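Local coordinates for lipoprotein (Colwellia psychrerythraea, PDB 3O0Y) that is a putative lipoprotein of unknown function that may be related to metallopeptidases, at residues A[148-153]-A[390-395]; A[169-174]-A[244-249]; A[216-221]-A[248-253]. One frame throughout, in Å; residues are numbered along the deposited sequence.

Following the chain from the N terminus, interaction 1 opens on helix 144-154, at residues 148-153. Helix 161-172 follows and opens interaction 2. Residues 216-221, which lead into helix 219-228, open interaction 3. Helix 236-268 then closes both inner loops, interaction 2 at 244-249 and interaction 3 at 248-253, with A248 and K249 shared. These two loops overlap, interaction 3 opening later and running a little further. Both lie within the much longer loop that interaction 1 closes at 390-395. Interactions 2 and 3 bind the helices to one another, and interaction 1 joins this helical part to the small mixed sheet. M152 and F220 pack between the contacts.

Interaction 1 of 3, residues A[148-153]-A[390-395]; sequences IPRVMQ and SFPVEV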
ATOM      1  N   ILE A 148      -8.918  -9.914   3.982  1.00  9.06           N
ATOM      2  CA  ILE A 148      -9.673 -10.137   5.213  1.00  8.63           C
ATOM      3  C   ILE A 148      -8.957 -11.246   6.019  1.00  9.33           C
ATOM      4  O   ILE A 148      -8.729 -11.111   7.241  1.00 10.89           O
ATOM      5  CB  ILE A 148     -11.109 -10.451   4.891  1.00 10.04           C
ATOM      6  CG1 ILE A 148     -11.849  -9.181   4.436  1.00 10.54           C
ATOM      7  CG2 ILE A 148     -11.876 -11.097   6.120  1.00  8.77           C
ATOM      8  CD1 ILE A 148     -13.173  -9.552   3.845  1.00 12.54           C
ATOM      9  N   PRO A 149      -8.510 -12.335   5.366  1.00 11.37           N
ATOM     10  CA  PRO A 149      -7.718 -13.325   6.177  1.00 12.00           C
ATOM     11  C   PRO A 149      -6.457 -12.743   6.763  1.00 12.22           C
ATOM     12  O   PRO A 149      -6.106 -13.007   7.917  1.00 13.52           O
ATOM     13  CB  PRO A 149      -7.384 -14.422   5.173  1.00 12.51           C
ATOM     14  CG  PRO A 149      -8.483 -14.380   4.231  1.00 15.12           C
ATOM     15  CD  PRO A 149      -8.874 -12.907   4.053  1.00  9.28           C
ATOM     16  N   ARG A 150      -5.779 -11.883   6.008  1.00 12.57           N
ATOM     17  CA  ARG A 150      -4.573 -11.234   6.551  1.00 12.39           C
ATOM     18  C   ARG A 150      -4.841 -10.374   7.811  1.00 10.92           C
ATOM     19  O   ARG A 150      -4.068 -10.413   8.787  1.00 10.84           O
ATOM     20  CB  ARG A 150      -3.823 -10.402   5.451  1.00 13.32           C
ATOM     21  CG  ARG A 150      -2.546  -9.673   5.963  1.00 21.91           C
ATOM     22  CD  ARG A 150      -1.094 -10.315   5.759  1.00 39.81           C
ATOM     23  NE  ARG A 150       0.011  -9.364   6.152  1.00 45.20           N
ATOM     24  CZ  ARG A 150       1.275  -9.656   6.529  1.00 47.77           C
ATOM     25  NH1 ARG A 150       1.774 -10.913   6.619  1.00 48.00           N
ATOM     26  NH2 ARG A 150       2.055  -8.632   6.837  1.00 49.28           N
ATOM     27  N   VAL A 151      -5.909  -9.580   7.774  1.00 10.43           N
ATOM     28  CA  VAL A 151      -6.264  -8.727   8.917  1.00 10.34           C
ATOM     29  C   VAL A 151      -6.606  -9.606  10.124  1.00  9.22           C
ATOM     30  O   VAL A 151      -6.203  -9.318  11.262  1.00 10.87           O
ATOM     31  CB  VAL A 151      -7.383  -7.728   8.608  1.00  9.61           C
ATOM     32  CG1 VAL A 151      -7.924  -7.043   9.912  1.00 10.47           C
ATOM     33  CG2 VAL A 151      -6.908  -6.672   7.591  1.00 15.23           C
ATOM     34  N   MET A 152      -7.416 -10.621   9.855  1.00 10.11           N
ATOM     35  CA  MET A 152      -7.868 -11.496  10.922  1.00  9.70           C
ATOM     36  C   MET A 152      -6.683 -12.214  11.580  1.00 11.14           C
ATOM     37  O   MET A 152      -6.678 -12.409  12.790  1.00 11.46           O
ATOM     38  CB  MET A 152      -8.896 -12.500  10.397  1.00  8.58           C
ATOM     39  CG  MET A 152     -10.288 -11.908  10.079  1.00 10.84           C
ATOM     40  SD  MET A 152     -11.584 -13.098   9.552  1.00  4.29           S
ATOM     41  CE  MET A 152     -11.592 -14.089  11.133  1.00 13.35           C
ATOM     42  N   GLN A 153      -5.637 -12.548  10.815  1.00 10.47           N
ATOM     43  CA  GLN A 153      -4.550 -13.328  11.349  1.00  9.67           C
ATOM     44  C   GLN A 153      -3.485 -12.437  11.964  1.00 13.12           C
ATOM     45  O   GLN A 153      -2.734 -12.878  12.839  1.00 13.25           O
ATOM     46  CB  GLN A 153      -3.958 -14.237  10.270  1.00 11.36           C
ATOM     47  CG  GLN A 153      -4.892 -15.332   9.811  1.00 11.20           C
ATOM     48  CD  GLN A 153      -4.416 -16.060   8.579  1.00 15.09           C
ATOM     49  OE1 GLN A 153      -3.242 -16.004   8.214  1.00 15.97           O
ATOM     50  NE2 GLN A 153      -5.362 -16.662   7.865  1.00 10.99           N
ATOM     51  N   SER A 390      10.000 -10.652  10.105  1.00  9.07           N
ATOM     52  CA  SER A 390      10.111 -11.374   8.852  1.00 10.61           C
ATOM     53  C   SER A 390       8.720 -11.840   8.480  1.00 10.22           C
ATOM     54  O   SER A 390       7.927 -12.197   9.366  1.00 13.65           O
ATOM     55  CB  SER A 390      11.127 -12.530   8.944  1.00 12.27           C
ATOM     56  OG  SER A 390      10.805 -13.389  10.016  1.00 12.74           O
ATOM     57  N   PHE A 391       8.398 -11.920   7.197  1.00  9.63           N
ATOM     58  CA  PHE A 391       7.182 -12.569   6.799  1.00 11.36           C
ATOM     59  C   PHE A 391       7.234 -14.031   7.241  1.00 12.14           C
ATOM     60  O   PHE A 391       8.266 -14.679   7.163  1.00 11.70           O
ATOM     61  CB  PHE A 391       6.970 -12.535   5.295  1.00 10.36           C
ATOM     62  CG  PHE A 391       6.575 -11.216   4.756  1.00 11.83           C
ATOM     63  CD1 PHE A 391       5.288 -10.749   4.908  1.00 13.94           C
ATOM     64  CD2 PHE A 391       7.439 -10.445   4.039  1.00 11.33           C
ATOM     65  CE1 PHE A 391       4.885  -9.560   4.335  1.00 12.51           C
ATOM     66  CE2 PHE A 391       7.048  -9.219   3.505  1.00 11.50           C
ATOM     67  CZ  PHE A 391       5.781  -8.774   3.648  1.00 12.59           C
ATOM     68  N   PRO A 392       6.111 -14.553   7.758  1.00 15.95           N
ATOM     69  CA  PRO A 392       6.089 -15.974   8.168  1.00 18.12           C
ATOM     70  C   PRO A 392       6.337 -16.877   6.962  1.00 19.01           C
ATOM     71  O   PRO A 392       5.967 -16.512   5.851  1.00 16.44           O
ATOM     72  CB  PRO A 392       4.644 -16.188   8.664  1.00 19.49           C
ATOM     73  CG  PRO A 392       4.059 -14.802   8.883  1.00 20.27           C
ATOM     74  CD  PRO A 392       4.857 -13.834   8.034  1.00 17.01           C
ATOM     75  N   VAL A 393       6.835 -18.083   7.229  1.00 21.46           N
ATOM     76  CA  VAL A 393       7.197 -19.038   6.174  1.00 23.44           C
ATOM     77  C   VAL A 393       5.985 -19.373   5.284  1.00 24.63           C
ATOM     78  O   VAL A 393       6.105 -19.478   4.048  1.00 24.40           O
ATOM     79  CB  VAL A 393       7.842 -20.276   6.776  1.00 25.45           C
ATOM     80  CG1 VAL A 393       7.716 -21.447   5.808  1.00 28.33           C
ATOM     81  CG2 VAL A 393       9.309 -19.985   7.197  1.00 25.84           C
ATOM     82  N   GLU A 394       4.797 -19.396   5.880  1.00 25.56           N
ATOM     83  CA  GLU A 394       3.547 -19.661   5.149  1.00 27.09           C
ATOM     84  C   GLU A 394       3.174 -18.658   4.128  1.00 25.98           C
ATOM     85  O   GLU A 394       2.395 -18.975   3.224  1.00 26.28           O
ATOM     86  CB  GLU A 394       2.334 -19.755   6.103  1.00 29.79           C
ATOM     87  CG  GLU A 394       2.606 -20.469   7.405  1.00 35.03           C
ATOM     88  CD  GLU A 394       3.226 -19.577   8.503  1.00 36.87           C
ATOM     89  OE1 GLU A 394       2.514 -18.669   9.020  1.00 40.38           O
ATOM     90  OE2 GLU A 394       4.399 -19.870   8.903  1.00 38.06           O
ATOM     91  N   VAL A 395       3.633 -17.406   4.269  1.00 22.89           N
ATOM     92  CA  VAL A 395       3.193 -16.402   3.338  1.00 21.43           C
ATOM     93  C   VAL A 395       4.332 -15.843   2.483  1.00 17.88           C
ATOM     94  O   VAL A 395       4.080 -15.162   1.513  1.00 18.53           O
ATOM     95  CB  VAL A 395       2.397 -15.292   4.073  1.00 25.07           C
ATOM     96  CG1 VAL A 395       1.423 -15.971   5.107  1.00 26.65           C
ATOM     97  CG2 VAL A 395       3.352 -14.360   4.789  1.00 19.32           C
TER
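R150 reaches out from helix 144-154 to F391 and P392 after strand 387-390, and to V395 in the short helix 393-396. The contact joins a helix to the loop and short helix after an outer strand of the small mixed sheet. CG of R150 stands anti to the backbone N (chi1 179°), and the chain bends at chi2, which brings the guanidinium up to the turn. The R150 and F391 side chains meet at roughly a right angle. Their planar groups are 46° apart, so the guanidinium is not stacked flat on the ring. R150 NH1 lies in the plane of the F391 ring at its edge, 3.9 Å from CD1. R150 NH2 is the same 3.9 Å from CE1 of F391. No hydrogen bond spans the two segments, and van der Waals contact does the work. The guanidinium has a cation-pi partner in W418 on the central strand 416-419, and F391 meets the same indole with its ring turned by about 20°. R150 therefore sits by a pair of aromatic side chains. V395 adds a methyl, with CG2 4.2 Å from R150 NH1. P392 lies at the guanidinium edge, its CD near that plane, 4.5 Å from R150 NH1.

Interaction 2 of 3, residues A[169-174]-A[244-249]; sequences VRLGQF and TQVIAK
The backbones come closest where G172 faces K249, with their CA atoms 5.7 Å apart. Residues 169-172 form the last turn of helix 161-172. Residues 244-249 lie within the long helix 236-268 and keep its regular bonding, with K249 N donating to Q245 O. After G172 the chain turns, and Q173 takes the N-cap position of helix 174-190. No hydrogen bond joins the two segments, so the approach rests on apolar contact.

L171 points toward helix 236-268 and makes two separate contacts. Its CB rests on K249 CB at 3.7 Å. Its CD1 meets V246 CG1 at 3.9 Å. CG of L171 is anti to its own carbonyl carbon (chi1 -63°), and this carries the CD1 branch toward V246. The other L171 methyl, CD2, packs on M152 and F220.

This is close helix-to-helix packing in the helical part of the protein around residues 144-268, with a glycine at the nearest point. G172 has no side chain, so the aliphatic chain of K249 can lie along the backbone there. K249 bends at chi2 (-61°) and then runs extended, which sets CD 3.9 Å from G172 CA. A CB at that position would come tight against K249 CE. K249 also touches I168, one turn before G172 on helix 161-172.

Away from helix 236-268, R170 ties this helix end to other parts of the chain. Its NE donates to D67 O, and its NH1 is hydrogen-bonded to T51 OG1 of helix 47-53. F174, just past the turn, packs on M152 and I148 of helix 144-154.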
ATOM      1  N   VAL A 169     -17.039 -15.877  15.124  1.00 10.90           N
ATOM      2  CA  VAL A 169     -18.224 -15.257  14.539  1.00 11.60           C
ATOM      3  C   VAL A 169     -17.897 -14.686  13.135  1.00 11.39           C
ATOM      4  O   VAL A 169     -18.698 -14.792  12.197  1.00 11.10           O
ATOM      5  CB  VAL A 169     -18.778 -14.222  15.486  1.00 12.38           C
ATOM      6  CG1 VAL A 169     -19.787 -13.349  14.793  1.00 14.12           C
ATOM      7  CG2 VAL A 169     -19.387 -14.974  16.724  1.00 14.23           C
ATOM      8  N   ARG A 170     -16.717 -14.093  13.022  1.00 10.15           N
ATOM      9  CA  ARG A 170     -16.275 -13.599  11.699  1.00 11.11           C
ATOM     10  C   ARG A 170     -16.118 -14.718  10.688  1.00 11.36           C
ATOM     11  O   ARG A 170     -16.639 -14.632   9.547  1.00 11.29           O
ATOM     12  CB  ARG A 170     -14.984 -12.772  11.864  1.00 11.19           C
ATOM     13  CG  ARG A 170     -15.339 -11.351  12.293  1.00 11.56           C
ATOM     14  CD  ARG A 170     -14.126 -10.410  12.212  1.00 11.98           C
ATOM     15  NE  ARG A 170     -14.519  -8.995  12.132  1.00 10.79           N
ATOM     16  CZ  ARG A 170     -13.723  -7.984  12.451  1.00 14.93           C
ATOM     17  NH1 ARG A 170     -12.465  -8.193  12.814  1.00  9.07           N
ATOM     18  NH2 ARG A 170     -14.171  -6.751  12.317  1.00 14.16           N
ATOM     19  N   LEU A 171     -15.438 -15.797  11.099  1.00 10.77           N
ATOM     20  CA  LEU A 171     -15.276 -16.969  10.204  1.00 11.29           C
ATOM     21  C   LEU A 171     -16.595 -17.550   9.717  1.00 12.02           C
ATOM     22  O   LEU A 171     -16.716 -17.956   8.557  1.00 13.30           O
ATOM     23  CB  LEU A 171     -14.416 -18.066  10.872  1.00 11.11           C
ATOM     24  CG  LEU A 171     -12.962 -17.729  11.222  1.00 11.34           C
ATOM     25  CD1 LEU A 171     -12.390 -18.868  12.055  1.00 12.45           C
ATOM     26  CD2 LEU A 171     -12.083 -17.440  10.047  1.00 12.33           C
ATOM     27  N   GLY A 172     -17.601 -17.547  10.601  1.00 12.16           N
ATOM     28  CA  GLY A 172     -18.917 -18.062  10.310  1.00 13.22           C
ATOM     29  C   GLY A 172     -19.684 -17.284   9.297  1.00 13.41           C
ATOM     30  O   GLY A 172     -20.634 -17.801   8.735  1.00 13.58           O
ATOM     31  N   GLN A 173     -19.225 -16.077   8.974  1.00 11.53           N
ATOM     32  CA  GLN A 173     -19.910 -15.253   7.957  1.00 12.36           C
ATOM     33  C   GLN A 173     -19.248 -15.309   6.585  1.00 12.50           C
ATOM     34  O   GLN A 173     -19.611 -14.541   5.668  1.00 11.72           O
ATOM     35  CB  GLN A 173     -19.931 -13.826   8.464  1.00 13.16           C
ATOM     36  CG  GLN A 173     -20.790 -13.697   9.739  1.00 15.15           C
ATOM     37  CD  GLN A 173     -20.688 -12.357  10.304  1.00 17.31           C
ATOM     38  OE1 GLN A 173     -19.907 -12.094  11.234  1.00 16.57           O
ATOM     39  NE2 GLN A 173     -21.450 -11.456   9.725  1.00  9.08           N
ATOM     40  N   PHE A 174     -18.306 -16.237   6.409  1.00 11.72           N
ATOM     41  CA  PHE A 174     -17.564 -16.286   5.136  1.00 12.21           C
ATOM     42  C   PHE A 174     -18.443 -16.782   3.996  1.00 13.48           C
ATOM     43  O   PHE A 174     -18.165 -16.507   2.789  1.00 11.59           O
ATOM     44  CB  PHE A 174     -16.319 -17.123   5.257  1.00 12.04           C
ATOM     45  CG  PHE A 174     -15.093 -16.335   5.556  1.00 12.67           C
ATOM     46  CD1 PHE A 174     -15.026 -15.559   6.678  1.00 13.44           C
ATOM     47  CD2 PHE A 174     -14.011 -16.359   4.725  1.00 17.04           C
ATOM     48  CE1 PHE A 174     -13.894 -14.875   7.003  1.00 16.59           C
ATOM     49  CE2 PHE A 174     -12.885 -15.684   5.040  1.00 18.03           C
ATOM     50  CZ  PHE A 174     -12.858 -14.866   6.168  1.00 13.38           C
ATOM     51  N   THR A 244     -11.404 -26.161  18.537  1.00 12.79           N
ATOM     52  CA  THR A 244     -12.356 -27.002  17.823  1.00 13.03           C
ATOM     53  C   THR A 244     -13.415 -26.219  17.083  1.00 15.10           C
ATOM     54  O   THR A 244     -13.801 -26.582  15.948  1.00 13.01           O
ATOM     55  CB  THR A 244     -13.024 -28.027  18.792  1.00 14.13           C
ATOM     56  OG1 THR A 244     -11.967 -28.768  19.400  1.00 14.18           O
ATOM     57  CG2 THR A 244     -14.011 -28.948  18.029  1.00 15.63           C
ATOM     58  N   GLN A 245     -13.907 -25.168  17.727  1.00 14.30           N
ATOM     59  CA  GLN A 245     -14.888 -24.276  17.120  1.00 14.37           C
ATOM     60  C   GLN A 245     -14.324 -23.545  15.887  1.00 13.07           C
ATOM     61  O   GLN A 245     -15.006 -23.426  14.854  1.00 14.45           O
ATOM     62  CB  GLN A 245     -15.397 -23.271  18.139  1.00 14.17           C
ATOM     63  CG  GLN A 245     -16.353 -23.876  19.154  1.00 17.59           C
ATOM     64  CD  GLN A 245     -16.769 -22.853  20.178  1.00 22.63           C
ATOM     65  OE1 GLN A 245     -17.438 -21.867  19.845  1.00 22.02           O
ATOM     66  NE2 GLN A 245     -16.405 -23.093  21.440  1.00 25.87           N
ATOM     67  N   VAL A 246     -13.073 -23.165  15.956  1.00 12.06           N
ATOM     68  CA  VAL A 246     -12.387 -22.522  14.843  1.00 11.47           C
ATOM     69  C   VAL A 246     -12.227 -23.499  13.715  1.00 13.37           C
ATOM     70  O   VAL A 246     -12.586 -23.180  12.601  1.00 10.88           O
ATOM     71  CB  VAL A 246     -11.016 -21.918  15.229  1.00 10.64           C
ATOM     72  CG1 VAL A 246     -10.219 -21.490  13.925  1.00  8.77           C
ATOM     73  CG2 VAL A 246     -11.261 -20.679  16.171  1.00  8.94           C
ATOM     74  N   ILE A 247     -11.787 -24.720  14.023  1.00 11.71           N
ATOM     75  CA  ILE A 247     -11.661 -25.758  13.003  1.00 13.37           C
ATOM     76  C   ILE A 247     -12.977 -26.037  12.323  1.00 12.38           C
ATOM     77  O   ILE A 247     -13.003 -26.233  11.107  1.00 14.71           O
ATOM     78  CB  ILE A 247     -11.102 -27.094  13.593  1.00 11.58           C
ATOM     79  CG1 ILE A 247      -9.662 -26.876  14.064  1.00 11.89           C
ATOM     80  CG2 ILE A 247     -11.265 -28.227  12.533  1.00 12.82           C
ATOM     81  CD1 ILE A 247      -9.099 -28.002  15.011  1.00 14.11           C
ATOM     82  N   ALA A 248     -14.053 -26.090  13.098  1.00 13.43           N
ATOM     83  CA  ALA A 248     -15.384 -26.289  12.546  1.00 13.10           C
ATOM     84  C   ALA A 248     -15.787 -25.183  11.561  1.00 14.45           C
ATOM     85  O   ALA A 248     -16.290 -25.470  10.467  1.00 13.74           O
ATOM     86  CB  ALA A 248     -16.414 -26.418  13.639  1.00 13.95           C
ATOM     87  N   LYS A 249     -15.580 -23.922  11.920  1.00 13.14           N
ATOM     88  CA  LYS A 249     -15.904 -22.861  10.949  1.00 13.40           C
ATOM     89  C   LYS A 249     -15.062 -22.948   9.691  1.00 12.95           C
ATOM     90  O   LYS A 249     -15.545 -22.664   8.590  1.00 14.22           O
ATOM     91  CB  LYS A 249     -15.765 -21.474  11.560  1.00 13.58           C
ATOM     92  CG  LYS A 249     -16.655 -21.181  12.753  1.00 14.05           C
ATOM     93  CD  LYS A 249     -18.098 -21.281  12.419  1.00 19.36           C
ATOM     94  CE  LYS A 249     -18.960 -20.849  13.609  1.00 23.96           C
ATOM     95  NZ  LYS A 249     -20.389 -21.071  13.324  1.00 26.29           N
TER

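Interaction 3 of 3, residues A[216-221]-A[248-253]; sequences EQHPFV and AKVSQV
V250 of helix 236-268 packs against H218, F220 and V221 at the capped N terminus of helix 219-228. The N-capped start of one helix thus meets the flank of another in the helical part of the fold. The tight part gathers on the two V250 methyls. CG1 approaches H218 CB at 4.0 Å. CG2 lies 3.8 Å from F220 CB and also touches V221 CG2. The valine's CG1 is anti to its backbone N (chi1 169°), which spreads the two branches over different neighbours. F220 also packs on L171, P149 and M152 of the neighbouring helices.

The outer side is looser. E216 is exposed and stays outside the contact with 248-253, though its side chain touches I247 just before that segment. S251, partly exposed, takes no part in the close packing.

H218 turns its ring back to its own helix, where CD of P219 lies over one face, toward its rim. Replacing H218 with an alanine removes the imidazole, and the F220 amide is likely to be left without its capping acceptor while F210 loses the ring it meets. The capping bond is nearly straight: F220 N donates to H218 ND1 at 3.0 Å with an angle of 169°, the donor lying 19° out of the imidazole plane.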
ATOM      1  N   GLU A 216      -7.843 -28.505   9.344  1.00 17.00           N
ATOM      2  CA  GLU A 216      -7.290 -28.578  10.706  1.00 19.35           C
ATOM      3  C   GLU A 216      -5.920 -27.985  10.767  1.00 18.35           C
ATOM      4  O   GLU A 216      -5.425 -27.651  11.856  1.00 20.70           O
ATOM      5  CB  GLU A 216      -7.162 -30.037  11.219  1.00 20.08           C
ATOM      6  CG  GLU A 216      -8.452 -30.851  11.252  1.00 28.56           C
ATOM      7  CD  GLU A 216      -9.175 -31.055   9.877  1.00 35.89           C
ATOM      8  OE1 GLU A 216      -8.516 -31.097   8.814  1.00 33.37           O
ATOM      9  OE2 GLU A 216     -10.435 -31.175   9.876  1.00 43.91           O
ATOM     10  N   GLN A 217      -5.255 -27.863   9.612  1.00 16.59           N
ATOM     11  CA  GLN A 217      -3.916 -27.283   9.588  1.00 15.04           C
ATOM     12  C   GLN A 217      -3.846 -25.911   8.878  1.00 14.52           C
ATOM     13  O   GLN A 217      -2.747 -25.332   8.695  1.00 14.61           O
ATOM     14  CB  GLN A 217      -2.906 -28.263   9.011  1.00 18.70           C
ATOM     15  CG  GLN A 217      -2.493 -29.424  10.026  1.00 20.75           C
ATOM     16  CD  GLN A 217      -1.817 -28.867  11.296  1.00 31.86           C
ATOM     17  OE1 GLN A 217      -1.014 -27.899  11.232  1.00 32.50           O
ATOM     18  NE2 GLN A 217      -2.189 -29.428  12.463  1.00 32.73           N
ATOM     19  N   HIS A 218      -5.012 -25.327   8.674  1.00 13.20           N
ATOM     20  CA  HIS A 218      -5.084 -24.058   7.977  1.00 12.79           C
ATOM     21  C   HIS A 218      -4.464 -22.945   8.846  1.00 12.05           C
ATOM     22  O   HIS A 218      -4.564 -22.951  10.104  1.00 12.80           O
ATOM     23  CB  HIS A 218      -6.526 -23.722   7.648  1.00 12.71           C
ATOM     24  CG  HIS A 218      -6.660 -22.638   6.629  1.00 16.36           C
ATOM     25  ND1 HIS A 218      -6.711 -21.293   6.971  1.00 14.08           N
ATOM     26  CD2 HIS A 218      -6.733 -22.702   5.275  1.00 17.24           C
ATOM     27  CE1 HIS A 218      -6.777 -20.580   5.851  1.00 18.45           C
ATOM     28  NE2 HIS A 218      -6.791 -21.407   4.808  1.00 15.74           N
ATOM     29  N   PRO A 219      -3.909 -21.888   8.193  1.00 13.36           N
ATOM     30  CA  PRO A 219      -3.399 -20.806   9.040  1.00 12.23           C
ATOM     31  C   PRO A 219      -4.414 -20.166   9.958  1.00 10.88           C
ATOM     32  O   PRO A 219      -4.042 -19.678  11.030  1.00 12.64           O
ATOM     33  CB  PRO A 219      -2.860 -19.806   8.024  1.00 14.64           C
ATOM     34  CG  PRO A 219      -2.409 -20.653   6.902  1.00 14.20           C
ATOM     35  CD  PRO A 219      -3.375 -21.774   6.809  1.00 14.73           C
ATOM     36  N   PHE A 220      -5.664 -20.117   9.558  1.00 11.13           N
ATOM     37  CA  PHE A 220      -6.686 -19.574  10.473  1.00 11.19           C
ATOM     38  C   PHE A 220      -6.653 -20.319  11.821  1.00 11.89           C
ATOM     39  O   PHE A 220      -6.852 -19.722  12.875  1.00 10.79           O
ATOM     40  CB  PHE A 220      -8.082 -19.704   9.871  1.00 11.45           C
ATOM     41  CG  PHE A 220      -8.555 -18.505   9.028  1.00  9.52           C
ATOM     42  CD1 PHE A 220      -8.440 -17.211   9.445  1.00 13.53           C
ATOM     43  CD2 PHE A 220      -9.228 -18.758   7.817  1.00 13.79           C
ATOM     44  CE1 PHE A 220      -8.965 -16.156   8.669  1.00 12.09           C
ATOM     45  CE2 PHE A 220      -9.734 -17.728   7.059  1.00 11.99           C
ATOM     46  CZ  PHE A 220      -9.600 -16.430   7.489  1.00 13.25           C
ATOM     47  N   VAL A 221      -6.553 -21.656  11.760  1.00 11.74           N
ATOM     48  CA  VAL A 221      -6.409 -22.512  12.981  1.00 10.36           C
ATOM     49  C   VAL A 221      -5.057 -22.341  13.677  1.00 10.30           C
ATOM     50  O   VAL A 221      -4.991 -22.154  14.892  1.00 11.57           O
ATOM     51  CB  VAL A 221      -6.564 -23.972  12.648  1.00 11.00           C
ATOM     52  CG1 VAL A 221      -6.484 -24.801  13.970  1.00 13.29           C
ATOM     53  CG2 VAL A 221      -7.875 -24.188  11.883  1.00 10.64           C
ATOM     54  N   ALA A 248     -14.053 -26.090  13.098  1.00 13.43           N
ATOM     55  CA  ALA A 248     -15.384 -26.289  12.546  1.00 13.10           C
ATOM     56  C   ALA A 248     -15.787 -25.183  11.561  1.00 14.45           C
ATOM     57  O   ALA A 248     -16.290 -25.470  10.467  1.00 13.74           O
ATOM     58  CB  ALA A 248     -16.414 -26.418  13.639  1.00 13.95           C
ATOM     59  N   LYS A 249     -15.580 -23.922  11.920  1.00 13.14           N
ATOM     60  CA  LYS A 249     -15.904 -22.861  10.949  1.00 13.40           C
ATOM     61  C   LYS A 249     -15.062 -22.948   9.691  1.00 12.95           C
ATOM     62  O   LYS A 249     -15.545 -22.664   8.590  1.00 14.22           O
ATOM     63  CB  LYS A 249     -15.765 -21.474  11.560  1.00 13.58           C
ATOM     64  CG  LYS A 249     -16.655 -21.181  12.753  1.00 14.05           C
ATOM     65  CD  LYS A 249     -18.098 -21.281  12.419  1.00 19.36           C
ATOM     66  CE  LYS A 249     -18.960 -20.849  13.609  1.00 23.96           C
ATOM     67  NZ  LYS A 249     -20.389 -21.071  13.324  1.00 26.29           N
ATOM     68  N   VAL A 250     -13.795 -23.246   9.844  1.00 12.06           N
ATOM     69  CA  VAL A 250     -12.873 -23.262   8.693  1.00 13.07           C
ATOM     70  C   VAL A 250     -13.344 -24.376   7.755  1.00 13.46           C
ATOM     71  O   VAL A 250     -13.473 -24.169   6.527  1.00 12.58           O
ATOM     72  CB  VAL A 250     -11.424 -23.447   9.112  1.00 12.84           C
ATOM     73  CG1 VAL A 250     -10.487 -23.750   7.900  1.00 12.51           C
ATOM     74  CG2 VAL A 250     -10.884 -22.209   9.889  1.00 14.65           C
ATOM     75  N   SER A 251     -13.619 -25.560   8.321  1.00 12.67           N
ATOM     76  CA  SER A 251     -14.023 -26.718   7.536  1.00 14.30           C
ATOM     77  C   SER A 251     -15.373 -26.550   6.931  1.00 14.70           C
ATOM     78  O   SER A 251     -15.614 -26.903   5.761  1.00 16.50           O
ATOM     79  CB  SER A 251     -14.045 -27.975   8.436  1.00 15.36           C
ATOM     80  OG  SER A 251     -14.478 -29.080   7.681  1.00 22.28           O
ATOM     81  N   GLN A 252     -16.304 -26.068   7.722  1.00 15.87           N
ATOM     82  CA  GLN A 252     -17.685 -26.054   7.287  1.00 16.83           C
ATOM     83  C   GLN A 252     -18.139 -24.802   6.536  1.00 15.85           C
ATOM     84  O   GLN A 252     -19.133 -24.860   5.759  1.00 13.46           O
ATOM     85  CB  GLN A 252     -18.588 -26.262   8.481  1.00 18.22           C
ATOM     86  CG  GLN A 252     -18.337 -27.619   9.166  1.00 21.89           C
ATOM     87  CD  GLN A 252     -18.995 -27.723  10.536  1.00 26.93           C
ATOM     88  OE1 GLN A 252     -19.928 -26.986  10.856  1.00 29.63           O
ATOM     89  NE2 GLN A 252     -18.521 -28.686  11.348  1.00 30.81           N
ATOM     90  N   VAL A 253     -17.466 -23.680   6.820  1.00 13.92           N
ATOM     91  CA  VAL A 253     -17.906 -22.404   6.263  1.00 14.24           C
ATOM     92  C   VAL A 253     -16.810 -21.838   5.317  1.00 13.63           C
ATOM     93  O   VAL A 253     -17.092 -21.603   4.138  1.00 11.52           O
ATOM     94  CB  VAL A 253     -18.305 -21.426   7.315  1.00 14.58           C
ATOM     95  CG1 VAL A 253     -18.884 -20.184   6.649  1.00 13.71           C
ATOM     96  CG2 VAL A 253     -19.421 -22.056   8.255  1.00 15.14           C
TER